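Local coordinates for DUF1116 domain-containing protein (PDB 3CLQ) that is of unknown function but belongs to the AllG family, which suggests a role related to a subunit of oxamate carbamoyltransferase, at residues Ala17-Arg20 / Ile21-Lys25; Ala293-Thr296 / Gln297-Gly301. All blocks are in the same frame, centred on the assembly; numbering follows the deposited sequence.

Contact 1 of 2, residues Ala17-Arg20 / Ile21-Lys25; sequences AVTR and IIQSK
The carbonyl of R20 receives two donors from S24, where helix 6-23 ends. S24 N meets R20 O at 2.8 Å, almost in line with the carbonyl, although the N-H...O angle is only 139°. S24 OG reaches the same oxygen at 3.0 Å from well above the carbonyl plane. A chi1 of -71° turns this hydroxyl beside its own backbone N, and the two groups grip one acceptor together; OG is also bonded to N120 ND2. Further back the regular i to i+4 bonds continue, I22 N to V18 O at 2.9 Å and Q23 N to T19 O at 3.1 Å. This is the C-terminal turn of an alpha-helix: S24 is the first residue to leave helical angles, and its extended backbone directs the chain into strand 26-33 of an antiparallel sheet. Packing follows the same four-residue spacing. V18 and I22 run alongside each other, with V18 CG2 3.8 Å from I22 CD1, and this buried pair rests on strand 348-352. I21 packs on L245 of helix 234-247 and, with V18, on T367 of strand 363-369. On the more exposed flank T19 and Q23 are paired likewise. T19 OG1 lies beside the backbone N (chi1 -65°) and bonds to E15 O, while the methyl CG2 faces the Q23 amide, 3.6 Å from Q23 CD. R20 extends toward helix 234-247, where NH1 bonds to A247 O.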
loop_
_atom_site.group_PDB
_atom_site.type_symbol
_atom_site.label_atom_id
_atom_site.label_comp_id
_atom_site.label_asym_id
_atom_site.label_seq_id
_atom_site.Cartn_x
_atom_site.Cartn_y
_atom_site.Cartn_z
ATOM N N ALA B 17 -6.730 21.388 22.988
ATOM C CA ALA B 17 -7.637 20.673 22.090
ATOM C C ALA B 17 -6.902 19.892 21.011
ATOM O O ALA B 17 -7.162 18.701 20.819
ATOM C CB ALA B 17 -8.624 21.623 21.464
ATOM N N VAL B 18 -5.981 20.548 20.307
ATOM C CA VAL B 18 -5.232 19.883 19.237
ATOM C C VAL B 18 -4.292 18.813 19.779
ATOM O O VAL B 18 -3.972 17.844 19.077
ATOM C CB VAL B 18 -4.463 20.876 18.306
ATOM C CG1 VAL B 18 -3.310 21.546 19.022
ATOM C CG2 VAL B 18 -3.945 20.152 17.070
ATOM N N THR B 19 -3.863 18.975 21.028
ATOM C CA THR B 19 -3.031 17.963 21.662
ATOM C C THR B 19 -3.833 16.713 21.913
ATOM O O THR B 19 -3.292 15.621 21.837
ATOM C CB THR B 19 -2.391 18.427 22.986
ATOM O OG1 THR B 19 -1.471 19.485 22.719
ATOM C CG2 THR B 19 -1.596 17.291 23.619
ATOM N N ARG B 20 -5.117 16.849 22.214
ATOM C CA ARG B 20 -5.910 15.654 22.378
ATOM C C ARG B 20 -6.005 14.939 21.040
ATOM O O ARG B 20 -5.629 13.780 20.924
ATOM C CB ARG B 20 -7.274 15.952 22.947
ATOM C CG ARG B 20 -7.227 16.479 24.363
ATOM C CD ARG B 20 -8.562 16.276 25.022
ATOM N NE ARG B 20 -8.378 15.754 26.366
ATOM C CZ ARG B 20 -9.188 14.888 26.974
ATOM N NH1 ARG B 20 -10.268 14.405 26.367
ATOM N NH2 ARG B 20 -8.902 14.506 28.204
ATOM N N ILE B 21 -6.433 15.653 20.019
ATOM C CA ILE B 21 -6.595 15.094 18.696
ATOM C C ILE B 21 -5.344 14.361 18.247
ATOM O O ILE B 21 -5.397 13.189 17.874
ATOM C CB ILE B 21 -6.940 16.229 17.727
ATOM C CG1 ILE B 21 -8.232 16.909 18.183
ATOM C CG2 ILE B 21 -7.015 15.747 16.268
ATOM C CD1 ILE B 21 -8.499 18.266 17.511
ATOM N N ILE B 22 -4.206 15.039 18.307
ATOM C CA ILE B 22 -2.950 14.443 17.822
ATOM C C ILE B 22 -2.570 13.205 18.613
ATOM O O ILE B 22 -2.132 12.203 18.041
ATOM C CB ILE B 22 -1.793 15.459 17.891
ATOM C CG1 ILE B 22 -1.896 16.472 16.752
ATOM C CG2 ILE B 22 -0.425 14.759 17.892
ATOM C CD1 ILE B 22 -1.085 17.725 17.003
ATOM N N GLN B 23 -2.730 13.259 19.930
ATOM C CA GLN B 23 -2.323 12.136 20.769
ATOM C C GLN B 23 -3.360 11.026 20.964
ATOM O O GLN B 23 -3.043 9.992 21.546
ATOM C CB GLN B 23 -1.865 12.644 22.122
ATOM C CG GLN B 23 -0.719 13.586 22.000
ATOM C CD GLN B 23 -0.184 14.021 23.343
ATOM O OE1 GLN B 23 0.931 14.527 23.432
ATOM N NE2 GLN B 23 -0.971 13.829 24.392
ATOM N N SER B 24 -4.601 11.242 20.536
ATOM C CA SER B 24 -5.557 10.156 20.528
ATOM C C SER B 24 -4.975 8.989 19.774
ATOM O O SER B 24 -4.213 9.170 18.829
ATOM C CB SER B 24 -6.831 10.563 19.847
ATOM O OG SER B 24 -7.519 11.472 20.661
ATOM N N LYS B 25 -5.348 7.787 20.187
ATOM C CA LYS B 25 -4.866 6.601 19.540
ATOM C C LYS B 25 -6.017 5.623 19.420
ATOM O O LYS B 25 -6.196 4.754 20.257
ATOM C CB LYS B 25 -3.707 6.010 20.334
ATOM C CG LYS B 25 -2.526 5.615 19.479
ATOM C CD LYS B 25 -1.176 5.879 20.183
ATOM C CE LYS B 25 -0.761 4.747 21.090
ATOM N NZ LYS B 25 -0.836 3.391 20.444
#

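Contact 2 of 2, residues Ala293-Thr296 / Gln297-Gly301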
loop_
_atom_site.group_PDB
_atom_site.type_symbol
_atom_site.label_atom_id
_atom_site.label_comp_id
_atom_site.label_asym_id
_atom_site.label_seq_id
_atom_site.Cartn_x
_atom_site.Cartn_y
_atom_site.Cartn_z
ATOM N N ALA B 293 -17.869 8.738 -17.646
ATOM C CA ALA B 293 -18.441 8.833 -19.000
ATOM C C ALA B 293 -19.950 8.639 -19.002
ATOM O O ALA B 293 -20.483 7.862 -18.211
ATOM C CB ALA B 293 -17.780 7.834 -19.945
ATOM N N GLY B 294 -20.634 9.353 -19.894
ATOM C CA GLY B 294 -22.087 9.250 -20.001
ATOM C C GLY B 294 -22.832 10.000 -18.904
ATOM O O GLY B 294 -24.067 10.053 -18.907
ATOM N N TYR B 295 -22.086 10.575 -17.963
ATOM C CA TYR B 295 -22.669 11.420 -16.931
ATOM C C TYR B 295 -22.188 12.865 -17.027
ATOM O O TYR B 295 -21.137 13.146 -17.607
ATOM C CB TYR B 295 -22.347 10.859 -15.556
ATOM C CG TYR B 295 -23.198 9.682 -15.195
ATOM C CD1 TYR B 295 -22.654 8.410 -15.063
ATOM C CD2 TYR B 295 -24.558 9.839 -14.992
ATOM C CE1 TYR B 295 -23.452 7.324 -14.727
ATOM C CE2 TYR B 295 -25.359 8.769 -14.661
ATOM C CZ TYR B 295 -24.805 7.514 -14.528
ATOM O OH TYR B 295 -25.631 6.465 -14.199
ATOM N N THR B 296 -22.966 13.778 -16.457
ATOM C CA THR B 296 -22.618 15.195 -16.445
ATOM C C THR B 296 -23.017 15.852 -15.134
ATOM O O THR B 296 -23.841 15.334 -14.398
ATOM C CB THR B 296 -23.257 15.975 -17.615
ATOM O OG1 THR B 296 -23.549 17.314 -17.192
ATOM C CG2 THR B 296 -24.556 15.310 -18.080
ATOM N N GLN B 297 -22.447 17.017 -14.871
ATOM C CA GLN B 297 -22.549 17.674 -13.569
ATOM C C GLN B 297 -23.979 18.025 -13.079
ATOM O O GLN B 297 -24.217 18.130 -11.872
ATOM C CB GLN B 297 -21.582 18.873 -13.548
ATOM C CG GLN B 297 -21.998 20.061 -12.734
ATOM C CD GLN B 297 -21.879 19.846 -11.247
ATOM O OE1 GLN B 297 -22.148 20.758 -10.483
ATOM N NE2 GLN B 297 -21.484 18.648 -10.824
ATOM N N GLU B 298 -24.940 18.176 -13.987
ATOM C CA GLU B 298 -26.312 18.450 -13.548
ATOM C C GLU B 298 -27.006 17.187 -13.087
ATOM O O GLU B 298 -28.165 17.227 -12.692
ATOM C CB GLU B 298 -27.167 19.111 -14.639
ATOM C CG GLU B 298 -26.829 20.564 -14.941
ATOM C CD GLU B 298 -25.716 20.688 -15.972
ATOM O OE1 GLU B 298 -26.007 21.158 -17.102
ATOM O OE2 GLU B 298 -24.563 20.293 -15.659
ATOM N N ASP B 299 -26.319 16.059 -13.164
ATOM C CA ASP B 299 -26.882 14.836 -12.627
ATOM C C ASP B 299 -26.625 14.779 -11.124
ATOM O O ASP B 299 -27.353 14.109 -10.391
ATOM C CB ASP B 299 -26.284 13.605 -13.315
ATOM C CG ASP B 299 -26.551 13.580 -14.815
ATOM O OD1 ASP B 299 -26.020 14.466 -15.523
ATOM O OD2 ASP B 299 -27.281 12.675 -15.291
ATOM N N ALA B 300 -25.597 15.509 -10.678
ATOM C CA ALA B 300 -25.054 15.400 -9.321
ATOM C C ALA B 300 -25.960 15.933 -8.217
ATOM O O ALA B 300 -26.750 16.856 -8.433
ATOM C CB ALA B 300 -23.717 16.098 -9.256
ATOM N N GLY B 301 -25.835 15.341 -7.034
ATOM C CA GLY B 301 -26.501 15.849 -5.848
ATOM C C GLY B 301 -25.575 16.785 -5.100
ATOM O O GLY B 301 -24.385 16.892 -5.423
#
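T296 and D299 are joined by two hydrogen bonds that run in opposite directions. The backbone bond is the straighter: D299 N donates to T296 O at 2.9 Å with an N-H...O angle of 158°. In return T296 N donates to D299 OD1, at 3.3 Å and 137°, approaching from above the carboxylate plane. The first torsion of D299 (chi1 -61°) sets CG beside the residue's own backbone N, folding the carboxylate back over the start of the turn. Another backbone bond, from A300 N to Q297 O at 3.2 Å, follows one residue later. The angles of Q297 and E298 make the first of these a type I beta turn, and the second turn overlaps it. Both lie in the long loop that connects strands 280-283 and 304-305, the outermost strands of one four-stranded antiparallel sheet. Backbone bonds between G301 and A388, at the end of strand 383-388, and between D299 and K390, just past it, tie the loop down. The remaining contacts are not hydrogen bonds. D299 OD2 stands beside the rim of the Y295 ring, level with it and 3.9 Å from Y295 CD2, with the carboxylate almost perpendicular to the ring. Y295 itself also touches I394. The methyl CG2 of T296 is modelled only 3.1 Å from the other carboxylate oxygen, D299 OD1, a doubtful closeness. E298 kinks at CG and swings its carboxylate beside the threonine hydroxyl, E298 OE2 lying 3.5 Å from T296 OG1 but poorly aligned for a hydrogen bond.

Overall arrangement
The two contacts are both local, yet one finishes a helix and the other turns a loop. Contact 1 is largely buried and closes a regular helix: its backbone bonds span four residues, its aliphatic side chains face neighbouring strands and a helix, and a serine finishes the last turn. Contact 2 is a surface contact in a connecting loop, where three-residue turn bonds and an aspartate carboxylate hold the chain and apolar packing is slight. They share no secondary-structure element. The centres of contact 1 and contact 2 are about 39 Å apart, on opposite sides of the chain's centre. Between the nearest atoms of contact 1 and contact 2 the separation is about 28 Å.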